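Local coordinates for 3-hydroxyadipyl-CoA dehydrogenase (Escherichia coli, PDB 3MOG), which catalyses the NAD-dependent oxidation of 3-hydroxyadipyl-CoA to 3-oxoadipyl-CoA in the degradation of phenylacetate, at residues E67-L70 against K71-I74; S248-A252 against F253-R257; L430-G433 against A434-W438. All coordinates share one frame; numbering follows the deposited sequence.

Contact 1: residues E67-L70 against K71-I74; sequences ERTL and KRLI
Leu70 and Leu73 meet on the inner side of this helix end, where the chain turns out of helix 63-71 into strand 73-76. The branch tips Leu70 CD2 and Leu73 CD1 stand 4.3 Å apart, so the two leucines graze each other while both sink into the core. The backbone is tied off in successive turns. Lys71 N reaches Glu67 O at 3.2 Å in a fairly straight bond (155°), the last clear i to i+4 link. Arg72 N then turns to Thr69 O, 3.0 Å away. Leu73 N follows with a bond of 3.3 Å to Leu70 O, so the bonding shifts from i+4 to i+3 as the helix ends.

Arg72 folds back along the helix end. Its CG lies anti to the carbonyl carbon (chi1 -72°), and the chain runs straight through chi2 and bends at chi3, which brings one face of the guanidinium over Arg68 O, 3.2 Å above its plane. That oxygen thus faces the flat cation without accepting a hydrogen bond from NE, which is given instead to Ala25 O. Thr69 OG1 is likewise satisfied, by Thr65 O one turn earlier.

The outer side is much looser. Glu67 and Lys71 are both exposed, and their ion pair is long, with Glu67 OE2 and Lys71 NZ 3.9 Å apart. Arg68 is exposed too, its NH2 in a salt bridge with Glu64.

Leu70 packs on His49 and Leu52 of helix 38-57, whereas Leu73 touches Ile48 of that helix and Ala21 and Ala25 of helix 15-26. Backbone bonds from Arg72 and Ile74 to Val31, and from Ile74 to Leu33, lay the new strand parallel to strand 31-34, at the edge of the NAD-binding domain's sheet.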
ATOM      1  N   GLU C  67     -12.705  49.393 -20.883  1.00 56.74           N
ATOM      2  CA  GLU C  67     -13.589  49.311 -22.046  1.00 60.18           C
ATOM      3  C   GLU C  67     -12.977  48.518 -23.196  1.00 56.90           C
ATOM      4  O   GLU C  67     -13.680  47.768 -23.877  1.00 53.40           O
ATOM      5  CB  GLU C  67     -14.063  50.699 -22.509  1.00 68.77           C
ATOM      6  CG  GLU C  67     -15.338  50.655 -23.378  1.00 83.56           C
ATOM      7  CD  GLU C  67     -16.374  49.623 -22.886  1.00 93.61           C
ATOM      8  OE1 GLU C  67     -16.979  49.834 -21.804  1.00 89.28           O
ATOM      9  OE2 GLU C  67     -16.580  48.600 -23.588  1.00 89.36           O
ATOM     10  N   ARG C  68     -11.666  48.663 -23.388  1.00 53.56           N
ATOM     11  CA  ARG C  68     -10.956  47.892 -24.417  1.00 58.36           C
ATOM     12  C   ARG C  68     -10.910  46.382 -24.112  1.00 54.28           C
ATOM     13  O   ARG C  68     -10.987  45.557 -25.028  1.00 53.20           O
ATOM     14  CB  ARG C  68      -9.541  48.424 -24.632  1.00 59.28           C
ATOM     15  CG  ARG C  68      -9.460  49.774 -25.310  1.00 60.59           C
ATOM     16  CD  ARG C  68      -8.374  49.696 -26.347  1.00 66.64           C
ATOM     17  NE  ARG C  68      -7.384  50.744 -26.179  1.00 62.09           N
ATOM     18  CZ  ARG C  68      -6.294  50.864 -26.927  1.00 64.52           C
ATOM     19  NH1 ARG C  68      -6.044  49.991 -27.904  1.00 48.80           N
ATOM     20  NH2 ARG C  68      -5.451  51.857 -26.691  1.00 51.37           N
ATOM     21  N   THR C  69     -10.779  46.044 -22.830  1.00 52.98           N
ATOM     22  CA  THR C  69     -10.876  44.656 -22.364  1.00 52.53           C
ATOM     23  C   THR C  69     -12.228  44.029 -22.703  1.00 48.90           C
ATOM     24  O   THR C  69     -12.272  42.964 -23.322  1.00 52.11           O
ATOM     25  CB  THR C  69     -10.615  44.541 -20.850  1.00 52.45           C
ATOM     26  OG1 THR C  69      -9.326  45.091 -20.555  1.00 51.50           O
ATOM     27  CG2 THR C  69     -10.665  43.068 -20.378  1.00 47.16           C
ATOM     28  N   LEU C  70     -13.311  44.710 -22.331  1.00 53.14           N
ATOM     29  CA  LEU C  70     -14.679  44.190 -22.537  1.00 61.15           C
ATOM     30  C   LEU C  70     -15.031  43.962 -23.999  1.00 63.14           C
ATOM     31  O   LEU C  70     -15.710  42.987 -24.334  1.00 65.29           O
ATOM     32  CB  LEU C  70     -15.715  45.106 -21.892  1.00 52.80           C
ATOM     33  CG  LEU C  70     -15.470  45.265 -20.394  1.00 58.14           C
ATOM     34  CD1 LEU C  70     -16.389  46.308 -19.785  1.00 50.64           C
ATOM     35  CD2 LEU C  70     -15.588  43.921 -19.679  1.00 58.32           C
ATOM     36  N   LYS C  71     -14.536  44.851 -24.856  1.00 62.32           N
ATOM     37  CA  LYS C  71     -14.727  44.759 -26.301  1.00 65.34           C
ATOM     38  C   LYS C  71     -14.018  43.540 -26.916  1.00 62.70           C
ATOM     39  O   LYS C  71     -14.431  43.046 -27.962  1.00 59.96           O
ATOM     40  CB  LYS C  71     -14.234  46.054 -26.961  1.00 68.01           C
ATOM     41  CG  LYS C  71     -14.995  46.487 -28.202  1.00 75.34           C
ATOM     42  CD  LYS C  71     -15.013  48.022 -28.329  1.00 89.21           C
ATOM     43  CE  LYS C  71     -16.118  48.657 -27.468  1.00 93.68           C
ATOM     44  NZ  LYS C  71     -15.878  50.101 -27.164  1.00 93.96           N
ATOM     45  N   ARG C  72     -12.956  43.062 -26.272  1.00 57.98           N
ATOM     46  CA  ARG C  72     -12.196  41.926 -26.801  1.00 61.47           C
ATOM     47  C   ARG C  72     -12.805  40.572 -26.425  1.00 61.02           C
ATOM     48  O   ARG C  72     -12.395  39.540 -26.946  1.00 62.88           O
ATOM     49  CB  ARG C  72     -10.705  42.024 -26.420  1.00 59.12           C
ATOM     50  CG  ARG C  72      -9.968  43.130 -27.187  1.00 63.19           C
ATOM     51  CD  ARG C  72      -8.490  43.249 -26.845  1.00 59.90           C
ATOM     52  NE  ARG C  72      -8.250  43.841 -25.531  1.00 58.46           N
ATOM     53  CZ  ARG C  72      -7.566  44.965 -25.308  1.00 64.59           C
ATOM     54  NH1 ARG C  72      -7.045  45.659 -26.314  1.00 58.71           N
ATOM     55  NH2 ARG C  72      -7.393  45.396 -24.064  1.00 54.58           N
ATOM     56  N   LEU C  73     -13.803  40.587 -25.543  1.00 59.44           N
ATOM     57  CA  LEU C  73     -14.488  39.366 -25.127  1.00 60.85           C
ATOM     58  C   LEU C  73     -15.614  38.986 -26.078  1.00 58.32           C
ATOM     59  O   LEU C  73     -16.715  39.524 -25.991  1.00 62.78           O
ATOM     60  CB  LEU C  73     -15.026  39.500 -23.694  1.00 59.14           C
ATOM     61  CG  LEU C  73     -13.976  39.517 -22.574  1.00 63.74           C
ATOM     62  CD1 LEU C  73     -14.580  40.026 -21.280  1.00 46.86           C
ATOM     63  CD2 LEU C  73     -13.343  38.131 -22.380  1.00 57.23           C
ATOM     64  N   ILE C  74     -15.331  38.048 -26.976  1.00 54.03           N
ATOM     65  CA  ILE C  74     -16.310  37.616 -27.975  1.00 56.40           C
ATOM     66  C   ILE C  74     -16.920  36.242 -27.632  1.00 56.37           C
ATOM     67  O   ILE C  74     -16.236  35.224 -27.734  1.00 56.53           O
ATOM     68  CB  ILE C  74     -15.697  37.617 -29.401  1.00 54.98           C
ATOM     69  CG1 ILE C  74     -14.929  38.926 -29.650  1.00 57.23           C
ATOM     70  CG2 ILE C  74     -16.796  37.387 -30.458  1.00 56.39           C
ATOM     71  CD1 ILE C  74     -14.294  39.043 -31.011  1.00 64.05           C
TER

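Contact 2: residues S248-A252 against F253-R257; sequences SVFNA and FWQER
The Phe250 ring carries Gln255 on one face, where Gln255 CA makes a CH-pi contact 3.8 Å from the centroid and Gln255 CB and CG run on past CZ and CE2. At its edge, Glu256 O approaches Phe250 CD1 at 3.3 Å, and Arg257 NH1, hydrogen-bonded to Trp254 O of the third subunit, lies near the ring plane. Phe253 is met at its edge by Val249 CG1, 3.8 Å from Phe253 CD1, and its ring meets that of Phe259. Ala252 O lies over one face of Trp254.

A Schellman motif ends helix 239-252: Gln255 N bonds to Phe250 O at 2.9 Å and Trp254 N to Asn251 O at 3.1 Å, with Trp254 at positive phi. A side-chain bond spans the same turn: Gln255, bent at chi2 (80°), sends NE2 to a lone pair of Asn251 OD1 at 3.2 Å. An alanine in place of Phe250 is likely to leave Gln255 without the ring it rests on and open a gap beside Pro261.

Just past the helix, Arg257 of the second subunit donates to Trp254 O and pairs with Glu256 OE2, while Glu256 OE1 pairs with Arg258 of its own chain; the turn is thus consistent with a role in joining the trimer.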
ATOM      1  N   SER C 248      -6.894  11.765  -4.837  1.00 36.33           N
ATOM      2  CA  SER C 248      -6.498  11.669  -6.228  1.00 43.82           C
ATOM      3  C   SER C 248      -4.981  11.472  -6.336  1.00 42.94           C
ATOM      4  O   SER C 248      -4.529  10.598  -7.070  1.00 47.40           O
ATOM      5  CB  SER C 248      -6.989  12.901  -7.013  1.00 39.86           C
ATOM      6  OG  SER C 248      -6.245  13.118  -8.208  1.00 49.48           O
ATOM      7  N   VAL C 249      -4.212  12.281  -5.602  1.00 45.51           N
ATOM      8  CA  VAL C 249      -2.748  12.163  -5.573  1.00 46.17           C
ATOM      9  C   VAL C 249      -2.355  10.799  -4.979  1.00 43.33           C
ATOM     10  O   VAL C 249      -1.542  10.067  -5.547  1.00 44.07           O
ATOM     11  CB  VAL C 249      -2.095  13.341  -4.798  1.00 45.33           C
ATOM     12  CG1 VAL C 249      -0.610  13.162  -4.702  1.00 43.78           C
ATOM     13  CG2 VAL C 249      -2.400  14.669  -5.494  1.00 43.42           C
ATOM     14  N   PHE C 250      -2.986  10.449  -3.868  1.00 37.10           N
ATOM     15  CA  PHE C 250      -2.794   9.147  -3.231  1.00 39.39           C
ATOM     16  C   PHE C 250      -2.944   7.969  -4.211  1.00 41.56           C
ATOM     17  O   PHE C 250      -2.071   7.091  -4.278  1.00 40.32           O
ATOM     18  CB  PHE C 250      -3.800   9.003  -2.078  1.00 41.70           C
ATOM     19  CG  PHE C 250      -3.734   7.686  -1.341  1.00 38.91           C
ATOM     20  CD1 PHE C 250      -2.606   7.334  -0.611  1.00 35.67           C
ATOM     21  CD2 PHE C 250      -4.816   6.811  -1.360  1.00 40.51           C
ATOM     22  CE1 PHE C 250      -2.545   6.145   0.090  1.00 41.17           C
ATOM     23  CE2 PHE C 250      -4.770   5.606  -0.660  1.00 35.03           C
ATOM     24  CZ  PHE C 250      -3.650   5.271   0.065  1.00 42.77           C
ATOM     25  N   ASN C 251      -4.041   7.967  -4.964  1.00 40.00           N
ATOM     26  CA  ASN C 251      -4.358   6.874  -5.882  1.00 42.37           C
ATOM     27  C   ASN C 251      -3.503   6.874  -7.143  1.00 43.46           C
ATOM     28  O   ASN C 251      -3.196   5.814  -7.661  1.00 41.99           O
ATOM     29  CB  ASN C 251      -5.843   6.900  -6.265  1.00 44.47           C
ATOM     30  CG  ASN C 251      -6.752   6.487  -5.112  1.00 47.59           C
ATOM     31  OD1 ASN C 251      -6.479   5.517  -4.394  1.00 48.48           O
ATOM     32  ND2 ASN C 251      -7.837   7.222  -4.934  1.00 45.20           N
ATOM     33  N   ALA C 252      -3.116   8.062  -7.618  1.00 39.66           N
ATOM     34  CA  ALA C 252      -2.281   8.176  -8.808  1.00 39.68           C
ATOM     35  C   ALA C 252      -0.835   7.758  -8.548  1.00 37.35           C
ATOM     36  O   ALA C 252      -0.067   7.538  -9.494  1.00 42.00           O
ATOM     37  CB  ALA C 252      -2.353   9.600  -9.399  1.00 37.91           C
ATOM     38  N   PHE C 253      -0.467   7.663  -7.270  1.00 41.07           N
ATOM     39  CA  PHE C 253       0.852   7.176  -6.852  1.00 35.73           C
ATOM     40  C   PHE C 253       0.743   5.747  -6.329  1.00 41.96           C
ATOM     41  O   PHE C 253       1.642   5.245  -5.608  1.00 38.87           O
ATOM     42  CB  PHE C 253       1.466   8.072  -5.780  1.00 35.00           C
ATOM     43  CG  PHE C 253       2.220   9.277  -6.316  1.00 42.49           C
ATOM     44  CD1 PHE C 253       1.766  10.558  -6.059  1.00 36.25           C
ATOM     45  CD2 PHE C 253       3.417   9.122  -7.027  1.00 42.61           C
ATOM     46  CE1 PHE C 253       2.473  11.693  -6.526  1.00 43.76           C
ATOM     47  CE2 PHE C 253       4.120  10.232  -7.497  1.00 40.91           C
ATOM     48  CZ  PHE C 253       3.645  11.529  -7.239  1.00 37.74           C
ATOM     49  N   TRP C 254      -0.358   5.090  -6.703  1.00 39.51           N
ATOM     50  CA  TRP C 254      -0.628   3.709  -6.320  1.00 44.56           C
ATOM     51  C   TRP C 254      -0.514   3.537  -4.810  1.00 44.58           C
ATOM     52  O   TRP C 254       0.240   2.692  -4.306  1.00 46.52           O
ATOM     53  CB  TRP C 254       0.287   2.737  -7.069  1.00 42.41           C
ATOM     54  CG  TRP C 254       0.133   2.788  -8.564  1.00 51.69           C
ATOM     55  CD1 TRP C 254      -0.922   2.307  -9.308  1.00 39.70           C
ATOM     56  CD2 TRP C 254       1.070   3.335  -9.504  1.00 50.68           C
ATOM     57  NE1 TRP C 254      -0.700   2.543 -10.641  1.00 54.07           N
ATOM     58  CE2 TRP C 254       0.511   3.170 -10.795  1.00 52.16           C
ATOM     59  CE3 TRP C 254       2.319   3.964  -9.379  1.00 51.48           C
ATOM     60  CZ2 TRP C 254       1.159   3.607 -11.955  1.00 44.34           C
ATOM     61  CZ3 TRP C 254       2.966   4.398 -10.532  1.00 42.26           C
ATOM     62  CH2 TRP C 254       2.385   4.213 -11.803  1.00 49.42           C
ATOM     63  N   GLN C 255      -1.267   4.346  -4.087  1.00 47.37           N
ATOM     64  CA  GLN C 255      -1.393   4.286  -2.632  1.00 50.12           C
ATOM     65  C   GLN C 255      -0.165   4.483  -1.737  1.00 47.23           C
ATOM     66  O   GLN C 255      -0.061   3.876  -0.713  1.00 50.36           O
ATOM     67  CB  GLN C 255      -2.126   3.018  -2.212  1.00 48.87           C
ATOM     68  CG  GLN C 255      -3.512   2.907  -2.712  1.00 62.95           C
ATOM     69  CD  GLN C 255      -3.582   2.443  -4.126  1.00 61.86           C
ATOM     70  OE1 GLN C 255      -2.918   1.501  -4.508  1.00 74.27           O
ATOM     71  NE2 GLN C 255      -4.404   3.091  -4.910  1.00 49.93           N
ATOM     72  N   GLU C 256       0.727   5.354  -2.141  1.00 47.84           N
ATOM     73  CA  GLU C 256       1.858   5.841  -1.340  1.00 47.93           C
ATOM     74  C   GLU C 256       1.410   6.425  -0.001  1.00 43.94           C
ATOM     75  O   GLU C 256       0.583   7.333   0.029  1.00 45.08           O
ATOM     76  CB  GLU C 256       2.603   6.950  -2.101  1.00 47.81           C
ATOM     77  CG  GLU C 256       3.592   6.487  -3.148  1.00 55.87           C
ATOM     78  CD  GLU C 256       4.826   5.790  -2.578  1.00 69.78           C
ATOM     79  OE1 GLU C 256       5.238   6.116  -1.437  1.00 66.62           O
ATOM     80  OE2 GLU C 256       5.387   4.923  -3.296  1.00 65.08           O
ATOM     81  N   ARG C 257       2.010   5.948   1.087  1.00 40.57           N
ATOM     82  CA  ARG C 257       1.504   6.222   2.429  1.00 46.12           C
ATOM     83  C   ARG C 257       1.830   7.626   2.902  1.00 47.92           C
ATOM     84  O   ARG C 257       1.206   8.108   3.842  1.00 58.20           O
ATOM     85  CB  ARG C 257       2.017   5.210   3.462  1.00 52.51           C
ATOM     86  CG  ARG C 257       2.180   3.753   3.019  1.00 62.46           C
ATOM     87  CD  ARG C 257       0.867   3.067   2.710  1.00 71.55           C
ATOM     88  NE  ARG C 257      -0.077   3.028   3.829  1.00 71.84           N
ATOM     89  CZ  ARG C 257      -1.329   2.584   3.713  1.00 66.13           C
ATOM     90  NH1 ARG C 257      -1.762   2.145   2.540  1.00 58.32           N
ATOM     91  NH2 ARG C 257      -2.148   2.574   4.756  1.00 68.07           N
TER

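Contact 3: residues L430-G433 against A434-W438; sequences LAWG and AQLGW
Trp438 lays one face of its indole over Gly433, the residue five places back on the preceding helix. Gly433 CA lies 3.9 Å from the centroid of the six-membered ring of Trp438 and 20° off its normal, a CH-pi contact. The tryptophan reaches back because its CG is anti to its own carbonyl carbon (chi1 -58°), with chi2 at 112° turning the flat of the ring to the helix. Glycine suits this fit: a CB on Gly433 would run into Trp438 CZ3. The six-membered ring extends farther along the helix, so that Trp438 CH2 comes 4.4 Å from Leu430 CD2.

On another side of the helix, Trp432 and Leu436 point the same way, one turn apart. The leucine brings its CD1 to 3.7 Å from Trp432 CD1, at the pyrrole part of the indole. Tyr427, Pro426 and Met347 pack around this indole. Gln435 stretches out beyond CG, its amide passing the same ring at a looser distance.

Four successive i to i+4 bonds run through the segment, ending with Gly437 N to Gly433 O at 2.8 Å. At Gly437 a side chain would jam against the carbonyl oxygen before it. Trp438 N, bonded to Glu470, starts the next helix, and its ring also packs on Ile398 and Leu402 of helix 390-406. Gly437 ends helix 429-436 at positive phi and also stands at the N-cap position of helix 438-452, so one glycine makes the junction between two consecutive helices of the second C-terminal-type domain.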
ATOM      1  N   LEU C 430      12.711  24.511  -0.441  1.00 36.66           N
ATOM      2  CA  LEU C 430      14.124  24.194  -0.613  1.00 39.61           C
ATOM      3  C   LEU C 430      14.989  25.283   0.010  1.00 46.47           C
ATOM      4  O   LEU C 430      15.942  24.972   0.723  1.00 45.02           O
ATOM      5  CB  LEU C 430      14.455  23.957  -2.085  1.00 40.94           C
ATOM      6  CG  LEU C 430      13.559  22.810  -2.598  1.00 47.49           C
ATOM      7  CD1 LEU C 430      13.485  22.711  -4.088  1.00 45.81           C
ATOM      8  CD2 LEU C 430      13.981  21.487  -2.024  1.00 40.08           C
ATOM      9  N   ALA C 431      14.615  26.546  -0.225  1.00 36.56           N
ATOM     10  CA  ALA C 431      15.261  27.693   0.423  1.00 44.23           C
ATOM     11  C   ALA C 431      15.069  27.606   1.915  1.00 42.79           C
ATOM     12  O   ALA C 431      15.951  27.977   2.677  1.00 46.68           O
ATOM     13  CB  ALA C 431      14.686  29.014  -0.089  1.00 38.07           C
ATOM     14  N   TRP C 432      13.903  27.115   2.319  1.00 43.82           N
ATOM     15  CA  TRP C 432      13.591  26.946   3.722  1.00 44.87           C
ATOM     16  C   TRP C 432      14.478  25.896   4.381  1.00 44.33           C
ATOM     17  O   TRP C 432      14.966  26.111   5.490  1.00 46.16           O
ATOM     18  CB  TRP C 432      12.128  26.555   3.888  1.00 46.90           C
ATOM     19  CG  TRP C 432      11.515  27.071   5.141  1.00 40.88           C
ATOM     20  CD1 TRP C 432      12.169  27.586   6.231  1.00 40.37           C
ATOM     21  CD2 TRP C 432      10.128  27.096   5.458  1.00 40.55           C
ATOM     22  NE1 TRP C 432      11.272  27.945   7.193  1.00 38.09           N
ATOM     23  CE2 TRP C 432      10.007  27.652   6.752  1.00 40.02           C
ATOM     24  CE3 TRP C 432       8.971  26.718   4.772  1.00 40.63           C
ATOM     25  CZ2 TRP C 432       8.770  27.841   7.376  1.00 43.31           C
ATOM     26  CZ3 TRP C 432       7.735  26.907   5.392  1.00 45.88           C
ATOM     27  CH2 TRP C 432       7.646  27.460   6.684  1.00 46.52           C
ATOM     28  N   GLY C 433      14.684  24.776   3.688  1.00 44.77           N
ATOM     29  CA  GLY C 433      15.529  23.681   4.172  1.00 43.83           C
ATOM     30  C   GLY C 433      16.987  24.100   4.338  1.00 50.66           C
ATOM     31  O   GLY C 433      17.641  23.710   5.306  1.00 45.63           O
ATOM     32  N   ALA C 434      17.490  24.915   3.409  1.00 44.84           N
ATOM     33  CA  ALA C 434      18.852  25.403   3.489  1.00 49.16           C
ATOM     34  C   ALA C 434      19.022  26.291   4.720  1.00 48.91           C
ATOM     35  O   ALA C 434      20.018  26.182   5.437  1.00 45.90           O
ATOM     36  CB  ALA C 434      19.228  26.156   2.217  1.00 48.54           C
ATOM     37  N   GLN C 435      18.034  27.147   4.958  1.00 47.17           N
ATOM     38  CA  GLN C 435      18.002  28.017   6.128  1.00 54.13           C
ATOM     39  C   GLN C 435      17.926  27.194   7.425  1.00 54.64           C
ATOM     40  O   GLN C 435      18.616  27.486   8.390  1.00 49.65           O
ATOM     41  CB  GLN C 435      16.782  28.946   6.033  1.00 55.78           C
ATOM     42  CG  GLN C 435      16.684  30.066   7.079  1.00 67.72           C
ATOM     43  CD  GLN C 435      15.242  30.587   7.294  1.00 74.58           C
ATOM     44  OE1 GLN C 435      14.776  30.708   8.433  1.00 68.99           O
ATOM     45  NE2 GLN C 435      14.540  30.891   6.199  1.00 76.77           N
ATOM     46  N   LEU C 436      17.073  26.176   7.449  1.00 52.13           N
ATOM     47  CA  LEU C 436      16.844  25.447   8.687  1.00 49.94           C
ATOM     48  C   LEU C 436      17.941  24.420   8.942  1.00 48.63           C
ATOM     49  O   LEU C 436      18.183  24.048  10.076  1.00 43.62           O
ATOM     50  CB  LEU C 436      15.462  24.803   8.694  1.00 47.04           C
ATOM     51  CG  LEU C 436      14.256  25.750   8.704  1.00 51.43           C
ATOM     52  CD1 LEU C 436      12.987  24.925   8.621  1.00 47.88           C
ATOM     53  CD2 LEU C 436      14.218  26.727   9.920  1.00 43.18           C
ATOM     54  N   GLY C 437      18.630  24.011   7.880  1.00 44.21           N
ATOM     55  CA  GLY C 437      19.720  23.078   7.996  1.00 33.73           C
ATOM     56  C   GLY C 437      19.281  21.689   7.583  1.00 43.26           C
ATOM     57  O   GLY C 437      18.363  21.121   8.183  1.00 40.15           O
ATOM     58  N   TRP C 438      19.940  21.147   6.562  1.00 35.63           N
ATOM     59  CA  TRP C 438      19.649  19.799   6.062  1.00 42.37           C
ATOM     60  C   TRP C 438      19.858  18.649   7.053  1.00 45.15           C
ATOM     61  O   TRP C 438      19.063  17.707   7.089  1.00 43.19           O
ATOM     62  CB  TRP C 438      20.413  19.539   4.760  1.00 37.87           C
ATOM     63  CG  TRP C 438      20.092  20.545   3.676  1.00 43.67           C
ATOM     64  CD1 TRP C 438      20.940  21.493   3.157  1.00 47.36           C
ATOM     65  CD2 TRP C 438      18.834  20.727   3.001  1.00 44.96           C
ATOM     66  NE1 TRP C 438      20.292  22.237   2.200  1.00 45.62           N
ATOM     67  CE2 TRP C 438      19.008  21.784   2.072  1.00 51.79           C
ATOM     68  CE3 TRP C 438      17.586  20.094   3.077  1.00 46.05           C
ATOM     69  CZ2 TRP C 438      17.981  22.218   1.228  1.00 50.83           C
ATOM     70  CZ3 TRP C 438      16.568  20.532   2.238  1.00 43.75           C
ATOM     71  CH2 TRP C 438      16.773  21.589   1.333  1.00 48.87           C
TER

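How the contacts relate
From the N terminus the three contacts follow in series, none nested in or crossing another; each is local, its two segments contiguous, so none closes a loop. Contact 1 joins a helix to an edge strand of the Rossmann-type NAD-binding domain. Contact 2 caps the end of helix 239-252 in the first C-terminal-type domain and faces the other subunits of the trimer. Contact 3 links two helices in the second such domain; no other subunit touches contacts 1 or 3. Contacts 1 and 3 lie on opposite sides of the chain's centre, their own centres 46 Å apart; contacts 2 and 3 are closer, about 15 Å between nearest atoms, but do not touch.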